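PDB 3BBL: regulatory protein of LacI family from Chloroflexus aggregans, which probably binds DNA and regulates transcription, with a periplasmic-binding-protein-like core that, as in relatives, would be expected to sense a small-molecule effector. Local coordinates for residues Q115-L120 against R126-L131; R174-H179 against D197-G202; L181-S184 against R188-A191. All coordinates share one frame; numbering follows the deposited sequence.

Overall arrangement
The chain completes the strands 6-9 to 104-107 before entering helix 109-123, the first element here of the other lobe. Contact 1 (115-120 with 126-131) closes a short turn as that helix gives way to strand 128-132. Contact 2 (174-179 with 197-202) then closes a longer loop, bringing helix 170-181 against helix 197-209 with strand 191-194 between them in sequence. Contact 3 (181-184 with 188-191) lies within this loop and tightens the passage from helix 170-181 to the strand. Contact 1 precedes both and none cross. Leu131 touches Met176 and Met199, while Arg127 pairs with the 188-191 segment, so contacts 2 and 3 both adjoin the segment 126-131 that contact 1 packs on helix 109-123.

Contact 1: Q115-L120 against R126-L131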
loop_
_atom_site.group_PDB
_atom_site.type_symbol
_atom_site.label_atom_id
_atom_site.label_comp_id
_atom_site.label_asym_id
_atom_site.label_seq_id
_atom_site.Cartn_x
_atom_site.Cartn_y
_atom_site.Cartn_z
ATOM N N GLN A 115 10.301 12.195 19.990
ATOM C CA GLN A 115 9.191 11.762 20.820
ATOM C C GLN A 115 9.284 10.261 21.103
ATOM O O GLN A 115 9.073 9.816 22.229
ATOM C CB GLN A 115 7.888 12.078 20.103
ATOM C CG GLN A 115 6.677 12.187 20.991
ATOM C CD GLN A 115 5.422 12.448 20.186
ATOM O OE1 GLN A 115 5.446 13.215 19.217
ATOM N NE2 GLN A 115 4.317 11.818 20.581
ATOM N N ALA A 116 9.607 9.484 20.078
ATOM C CA ALA A 116 9.728 8.046 20.246
ATOM C C ALA A 116 10.823 7.745 21.261
ATOM O O ALA A 116 10.617 6.967 22.189
ATOM C CB ALA A 116 10.045 7.373 18.904
ATOM N N VAL A 117 11.982 8.372 21.095
ATOM C CA VAL A 117 13.088 8.139 22.015
ATOM C C VAL A 117 12.757 8.598 23.431
ATOM O O VAL A 117 13.086 7.913 24.392
ATOM C CB VAL A 117 14.384 8.826 21.524
ATOM C CG1 VAL A 117 15.514 8.554 22.489
ATOM C CG2 VAL A 117 14.758 8.292 20.159
ATOM N N GLU A 118 12.096 9.745 23.565
ATOM C CA GLU A 118 11.723 10.245 24.892
ATOM C C GLU A 118 10.840 9.221 25.586
ATOM O O GLU A 118 10.950 8.992 26.788
ATOM C CB GLU A 118 10.964 11.571 24.793
ATOM C CG GLU A 118 11.807 12.712 24.240
ATOM C CD GLU A 118 11.026 13.995 24.076
ATOM O OE1 GLU A 118 9.811 13.915 23.790
ATOM O OE2 GLU A 118 11.626 15.078 24.218
ATOM N N TYR A 119 9.959 8.601 24.810
ATOM C CA TYR A 119 9.064 7.588 25.348
ATOM C C TYR A 119 9.869 6.403 25.885
ATOM O O TYR A 119 9.621 5.921 26.986
ATOM C CB TYR A 119 8.088 7.104 24.274
ATOM C CG TYR A 119 7.139 6.057 24.803
ATOM C CD1 TYR A 119 5.998 6.416 25.513
ATOM C CD2 TYR A 119 7.425 4.702 24.661
ATOM C CE1 TYR A 119 5.168 5.448 26.077
ATOM C CE2 TYR A 119 6.608 3.728 25.221
ATOM C CZ TYR A 119 5.483 4.106 25.927
ATOM O OH TYR A 119 4.691 3.126 26.489
ATOM N N LEU A 120 10.834 5.930 25.102
ATOM C CA LEU A 120 11.658 4.815 25.540
ATOM C C LEU A 120 12.425 5.199 26.813
ATOM O O LEU A 120 12.478 4.433 27.763
ATOM C CB LEU A 120 12.610 4.392 24.420
ATOM C CG LEU A 120 11.897 3.763 23.219
ATOM C CD1 LEU A 120 12.871 3.631 22.061
ATOM C CD2 LEU A 120 11.318 2.399 23.606
ATOM N N ARG A 126 18.099 2.791 28.633
ATOM C CA ARG A 126 19.306 3.601 28.580
ATOM C C ARG A 126 20.211 3.179 27.439
ATOM O O ARG A 126 21.080 3.940 27.041
ATOM C CB ARG A 126 20.074 3.560 29.911
ATOM C CG ARG A 126 19.298 4.115 31.085
ATOM C CD ARG A 126 20.197 4.325 32.293
ATOM N NE ARG A 126 20.850 5.635 32.291
ATOM C CZ ARG A 126 22.170 5.824 32.288
ATOM N NH1 ARG A 126 22.998 4.785 32.284
ATOM N NH2 ARG A 126 22.668 7.058 32.290
ATOM N N ARG A 127 20.060 1.953 26.951
ATOM C CA ARG A 127 20.881 1.506 25.835
ATOM C C ARG A 127 19.927 1.407 24.656
ATOM O O ARG A 127 19.287 0.379 24.430
ATOM C CB ARG A 127 21.545 0.163 26.156
ATOM C CG ARG A 127 22.511 0.217 27.357
ATOM C CD ARG A 127 23.474 -0.972 27.439
ATOM N NE ARG A 127 22.806 -2.262 27.599
ATOM C CZ ARG A 127 22.150 -2.651 28.687
ATOM N NH1 ARG A 127 22.063 -1.858 29.737
ATOM N NH2 ARG A 127 21.565 -3.839 28.716
ATOM N N ILE A 128 19.817 2.511 23.929
ATOM C CA ILE A 128 18.916 2.595 22.792
ATOM C C ILE A 128 19.694 2.764 21.498
ATOM O O ILE A 128 20.495 3.679 21.355
ATOM C CB ILE A 128 17.953 3.794 22.945
ATOM C CG1 ILE A 128 17.320 3.765 24.339
ATOM C CG2 ILE A 128 16.894 3.761 21.843
ATOM C CD1 ILE A 128 16.574 5.029 24.726
ATOM N N ALA A 129 19.450 1.867 20.557
ATOM C CA ALA A 129 20.133 1.918 19.285
ATOM C C ALA A 129 19.160 2.371 18.196
ATOM O O ALA A 129 17.937 2.412 18.408
ATOM C CB ALA A 129 20.694 0.536 18.954
ATOM N N ILE A 130 19.706 2.696 17.029
ATOM C CA ILE A 130 18.877 3.124 15.913
ATOM C C ILE A 130 19.370 2.590 14.566
ATOM O O ILE A 130 20.571 2.567 14.279
ATOM C CB ILE A 130 18.791 4.682 15.858
ATOM C CG1 ILE A 130 17.833 5.117 14.748
ATOM C CG2 ILE A 130 20.196 5.284 15.678
ATOM C CD1 ILE A 130 17.616 6.619 14.694
ATOM N N LEU A 131 18.422 2.137 13.758
ATOM C CA LEU A 131 18.708 1.639 12.426
ATOM C C LEU A 131 18.396 2.830 11.521
ATOM O O LEU A 131 17.242 3.130 11.230
ATOM C CB LEU A 131 17.810 0.441 12.116
ATOM C CG LEU A 131 17.904 -0.670 13.171
ATOM C CD1 LEU A 131 17.151 -1.905 12.692
ATOM C CD2 LEU A 131 19.362 -1.004 13.445
#
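Leu120, whose N is hydrogen-bonded to Ala116 O at 3.1 Å in the regular turn of helix 109-123, meets Ile128 on the neighbouring strand without any polar bond between the two segments. The contact is wholly apolar. Ile128 offers both its branches to the helix. With CG1 lying beside the backbone N and opposite the carbonyl carbon (chi1 -49°), the longer branch runs on nearly straight, and its CD1 comes to rest 4.0 Å from Leu120 CB. The shorter branch works further out along the leucine, Ile128 CG2 standing 4.0 Å from Leu120 CD1. Two separate points of touch thus span the leucine from its root to one methyl, and the side chains slant across each other rather than lying alongside.

Such packing illustrates how an alpha/beta lobe of the periplasmic-binding-protein type is built: a helix covers the sheet, and the chain turns back at its end to enter a parallel strand whose alternate residues face that helix. Ile128 is the strand residue that does so here, while Ala129, the next along, lies against Leu180 of helix 170-181. From one turn earlier in the helix, Val117 CG1 adds a looser touch on Ile128 CD1 at 4.3 Å, so that this terminal methyl is touched by both helix residues. Val117 also reaches Tyr147, Ala150 and Met151 of helix 138-153, and Leu120 touches Ala191 of the adjacent strand. The backbone of Ile128 is held as well, its O being hydrogen-bonded to Tyr147 OH.

Contact 2: R174-H179 against D197-G202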
loop_
_atom_site.group_PDB
_atom_site.type_symbol
_atom_site.label_atom_id
_atom_site.label_comp_id
_atom_site.label_asym_id
_atom_site.label_seq_id
_atom_site.Cartn_x
_atom_site.Cartn_y
_atom_site.Cartn_z
ATOM N N ARG A 174 17.196 -6.613 9.657
ATOM C CA ARG A 174 17.477 -7.868 10.330
ATOM C C ARG A 174 18.977 -8.044 10.572
ATOM O O ARG A 174 19.407 -8.338 11.690
ATOM C CB ARG A 174 16.940 -9.030 9.490
ATOM C CG ARG A 174 17.250 -10.412 10.020
ATOM C CD ARG A 174 16.645 -11.460 9.093
ATOM N NE ARG A 174 17.092 -12.811 9.416
ATOM C CZ ARG A 174 18.284 -13.309 9.095
ATOM N NH1 ARG A 174 19.162 -12.569 8.428
ATOM N NH2 ARG A 174 18.611 -14.544 9.459
ATOM N N ALA A 175 19.768 -7.858 9.523
ATOM C CA ALA A 175 21.218 -7.997 9.614
ATOM C C ALA A 175 21.813 -7.077 10.681
ATOM O O ALA A 175 22.589 -7.520 11.527
ATOM C CB ALA A 175 21.858 -7.703 8.256
HETATM N N MSE A 176 21.451 -5.798 10.643
HETATM C CA MSE A 176 21.965 -4.841 11.619
HETATM C C MSE A 176 21.535 -5.220 13.037
HETATM O O MSE A 176 22.300 -5.061 13.983
HETATM C CB MSE A 176 21.488 -3.424 11.287
HETATM C CG MSE A 176 21.912 -2.993 9.916
HETATM SE SE MSE A 176 21.669 -1.032 9.562
HETATM C CE MSE A 176 19.848 -0.973 10.165
ATOM N N THR A 177 20.320 -5.737 13.191
ATOM C CA THR A 177 19.859 -6.106 14.523
ATOM C C THR A 177 20.579 -7.354 15.038
ATOM O O THR A 177 20.909 -7.442 16.233
ATOM C CB THR A 177 18.326 -6.331 14.562
ATOM O OG1 THR A 177 17.664 -5.114 14.197
ATOM C CG2 THR A 177 17.872 -6.735 15.971
ATOM N N LEU A 178 20.824 -8.310 14.148
ATOM C CA LEU A 178 21.524 -9.518 14.552
ATOM C C LEU A 178 22.933 -9.118 15.006
ATOM O O LEU A 178 23.479 -9.678 15.950
ATOM C CB LEU A 178 21.572 -10.525 13.394
ATOM C CG LEU A 178 20.256 -11.265 13.113
ATOM C CD1 LEU A 178 20.391 -12.115 11.861
ATOM C CD2 LEU A 178 19.876 -12.125 14.310
ATOM N N HIS A 179 23.511 -8.127 14.338
ATOM C CA HIS A 179 24.836 -7.645 14.708
ATOM C C HIS A 179 24.774 -7.111 16.144
ATOM O O HIS A 179 25.657 -7.366 16.947
ATOM C CB HIS A 179 25.273 -6.529 13.752
ATOM C CG HIS A 179 26.541 -5.849 14.161
ATOM N ND1 HIS A 179 27.777 -6.448 14.048
ATOM C CD2 HIS A 179 26.766 -4.616 14.679
ATOM C CE1 HIS A 179 28.709 -5.614 14.473
ATOM N NE2 HIS A 179 28.122 -4.496 14.861
ATOM N N ASP A 197 9.088 1.071 9.022
ATOM C CA ASP A 197 8.573 -0.171 9.572
ATOM C C ASP A 197 9.170 -1.418 8.952
ATOM O O ASP A 197 9.274 -2.457 9.612
ATOM C CB ASP A 197 7.051 -0.216 9.465
ATOM C CG ASP A 197 6.375 0.841 10.312
ATOM O OD1 ASP A 197 6.996 1.351 11.263
ATOM O OD2 ASP A 197 5.209 1.150 10.041
ATOM N N THR A 198 9.571 -1.332 7.692
ATOM C CA THR A 198 10.178 -2.493 7.046
ATOM C C THR A 198 11.411 -2.924 7.842
ATOM O O THR A 198 11.619 -4.112 8.080
ATOM C CB THR A 198 10.596 -2.177 5.608
ATOM O OG1 THR A 198 9.506 -1.542 4.936
ATOM C CG2 THR A 198 10.953 -3.447 4.870
HETATM N N MSE A 199 12.221 -1.945 8.245
HETATM C CA MSE A 199 13.417 -2.210 9.032
HETATM C C MSE A 199 13.028 -2.814 10.375
HETATM O O MSE A 199 13.624 -3.795 10.819
HETATM C CB MSE A 199 14.215 -0.924 9.252
HETATM C CG MSE A 199 14.789 -0.364 7.982
HETATM SE SE MSE A 199 15.779 1.240 8.479
HETATM C CE MSE A 199 17.581 0.587 8.216
ATOM N N ALA A 200 12.018 -2.234 11.016
ATOM C CA ALA A 200 11.554 -2.729 12.310
ATOM C C ALA A 200 11.119 -4.198 12.241
ATOM O O ALA A 200 11.332 -4.974 13.184
ATOM C CB ALA A 200 10.413 -1.874 12.807
ATOM N N ILE A 201 10.520 -4.585 11.119
ATOM C CA ILE A 201 10.075 -5.961 10.965
ATOM C C ILE A 201 11.285 -6.893 10.931
ATOM O O ILE A 201 11.265 -7.982 11.525
ATOM C CB ILE A 201 9.183 -6.112 9.706
ATOM C CG1 ILE A 201 7.865 -5.359 9.943
ATOM C CG2 ILE A 201 8.881 -7.578 9.430
ATOM C CD1 ILE A 201 6.890 -5.387 8.784
ATOM N N GLY A 202 12.347 -6.453 10.262
ATOM C CA GLY A 202 13.559 -7.248 10.204
ATOM C C GLY A 202 14.132 -7.396 11.606
ATOM O O GLY A 202 14.611 -8.463 11.990
#
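Met176 and Met199, both selenomethionine in this structure, meet methyl to methyl, their chains slanting against each other as they close the gap between two helices. The CE atoms are only 3.4 Å apart, a tight approach for two methyl groups. Each chain begins alike, with CG placed beside the backbone N, and each bends at its last torsion. In Met199 that bend (chi3 108°) carries the end closer to helix 170-181 than the direction of its CB would suggest, whereas Met176 already sets out from its backbone facing helix 197-209. Beneath both lies Leu131 of strand 128-132, which packs against the two residues.

The layout follows from a beta-alpha-beta crossover: strand 163-165 leads through helix 170-181 to strand 191-194, passing over strand 128-132, which lies between them in the sheet. The next helix, 197-209, starts the following connection, and the two helices lie against each other.

At the other end of the contact the backbones themselves touch. Gly202 has no side chain, and its CA approaches Arg174 CA to 4.0 Å; a CB on it would fall 2.6 Å from Arg174 N. Gly202 O faces the start of the arginine, lying 3.4 Å from Arg174 CA in a CA-H...O contact and 3.5 Å from Arg174 CB. From there the Arg174 chain, with CG anti to its N (chi1 176°), extends away from Gly202. Leu178 CD1, one helical turn on, sits 3.6 Å above the plane of the Arg174 guanidinium, over its centre. The charge of that group is met by Glu209 in a salt bridge through NE. Ile201, the residue before Gly202, packs on Met228 of the second subunit.

Contact 3: L181-S184 against R188-A191; sequences LDLS and RPTA
Arg188 begins its contact at CB, which is pressed to 3.1 Å from Ser184 O. The same carbonyl takes the Arg188 backbone N at 2.8 Å, the donor arriving almost straight down the C=O direction (174°), although the bond is bent at the hydrogen. Next along the side chain, CG and CD pass obliquely across Leu181, whose CD2 methyl lies 4.0 Å from Arg188 CD. A bend at the third torsion (chi3 -51°) then turns the end of the chain back over the 181-184 segment. There Leu183 O receives two N-H groups of one guanidinium: Arg188 NH2 at 2.9 Å, lying in the carbonyl plane, and Arg188 NE in a weak bond of 3.2 Å. Both bonds are bent, as expected when two N-H groups share one oxygen, and that oxygen lies 24° out of the guanidinium plane. Over one face of the flat group lies Ser184 C, 3.7 Å above the plane and displaced toward the rim.

Leu183 also packs its CD1 against Pro189 CD at 4.2 Å. Replacing Arg188 by an alanine would probably leave Leu183 O without its two side-chain donors and open a gap beside Leu181 CD2. Beyond the segments, Arg188 O is hydrogen-bonded to Arg127 NE, and Asp182 forms a salt bridge with Arg210. With Ser184 O bonded to the N four residues later, the chain makes an alpha-turn; reinforced by an arginine folded back onto the Leu183 carbonyl, it forms the loop from helix to strand in a beta-alpha-beta crossover, here between helix 170-181 and strand 191-194.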
loop_
_atom_site.group_PDB
_atom_site.type_symbol
_atom_site.label_atom_id
_atom_site.label_comp_id
_atom_site.label_asym_id
_atom_site.label_seq_id
_atom_site.Cartn_x
_atom_site.Cartn_y
_atom_site.Cartn_z
ATOM N N LEU A 181 22.460 -7.890 18.439
ATOM C CA LEU A 181 22.119 -8.966 19.356
ATOM C C LEU A 181 23.320 -9.888 19.600
ATOM O O LEU A 181 23.295 -10.720 20.508
ATOM C CB LEU A 181 20.921 -9.761 18.825
ATOM C CG LEU A 181 19.627 -8.937 18.702
ATOM C CD1 LEU A 181 18.461 -9.825 18.310
ATOM C CD2 LEU A 181 19.329 -8.247 20.020
ATOM N N ASP A 182 24.364 -9.743 18.785
ATOM C CA ASP A 182 25.581 -10.537 18.958
ATOM C C ASP A 182 26.312 -10.029 20.200
ATOM O O ASP A 182 27.225 -10.694 20.708
ATOM C CB ASP A 182 26.535 -10.411 17.758
ATOM C CG ASP A 182 26.141 -11.299 16.584
ATOM O OD1 ASP A 182 25.559 -12.379 16.808
ATOM O OD2 ASP A 182 26.434 -10.927 15.428
ATOM N N LEU A 183 25.933 -8.839 20.668
ATOM C CA LEU A 183 26.555 -8.272 21.859
ATOM C C LEU A 183 26.019 -9.019 23.068
ATOM O O LEU A 183 24.901 -9.533 23.037
ATOM C CB LEU A 183 26.229 -6.786 21.986
ATOM C CG LEU A 183 26.774 -5.872 20.884
ATOM C CD1 LEU A 183 26.119 -4.499 20.990
ATOM C CD2 LEU A 183 28.288 -5.763 20.989
ATOM N N SER A 184 26.822 -9.091 24.125
ATOM C CA SER A 184 26.422 -9.771 25.354
ATOM C C SER A 184 25.260 -9.013 26.008
ATOM O O SER A 184 24.963 -7.890 25.638
ATOM C CB SER A 184 27.598 -9.796 26.318
ATOM O OG SER A 184 27.822 -8.496 26.830
ATOM N N ARG A 188 24.376 -5.238 25.029
ATOM C CA ARG A 188 23.277 -5.242 24.080
ATOM C C ARG A 188 22.250 -4.138 24.347
ATOM O O ARG A 188 21.923 -3.853 25.494
ATOM C CB ARG A 188 22.615 -6.615 24.143
ATOM C CG ARG A 188 21.330 -6.775 23.381
ATOM C CD ARG A 188 20.735 -8.113 23.764
ATOM N NE ARG A 188 21.737 -9.168 23.627
ATOM C CZ ARG A 188 21.761 -10.280 24.356
ATOM N NH1 ARG A 188 20.826 -10.484 25.279
ATOM N NH2 ARG A 188 22.736 -11.168 24.176
ATOM N N PRO A 189 21.742 -3.489 23.286
ATOM C CA PRO A 189 20.744 -2.437 23.519
ATOM C C PRO A 189 19.425 -3.067 23.961
ATOM O O PRO A 189 19.121 -4.202 23.604
ATOM C CB PRO A 189 20.623 -1.753 22.156
ATOM C CG PRO A 189 20.940 -2.850 21.191
ATOM C CD PRO A 189 22.103 -3.573 21.858
ATOM N N THR A 190 18.659 -2.336 24.758
ATOM C CA THR A 190 17.382 -2.830 25.232
ATOM C C THR A 190 16.240 -2.278 24.382
ATOM O O THR A 190 15.101 -2.716 24.489
ATOM C CB THR A 190 17.145 -2.443 26.687
ATOM O OG1 THR A 190 17.151 -1.020 26.792
ATOM C CG2 THR A 190 18.213 -3.032 27.578
ATOM N N ALA A 191 16.549 -1.309 23.536
ATOM C CA ALA A 191 15.543 -0.734 22.671
ATOM C C ALA A 191 16.147 -0.304 21.334
ATOM O O ALA A 191 17.289 0.155 21.265
ATOM C CB ALA A 191 14.862 0.444 23.361
#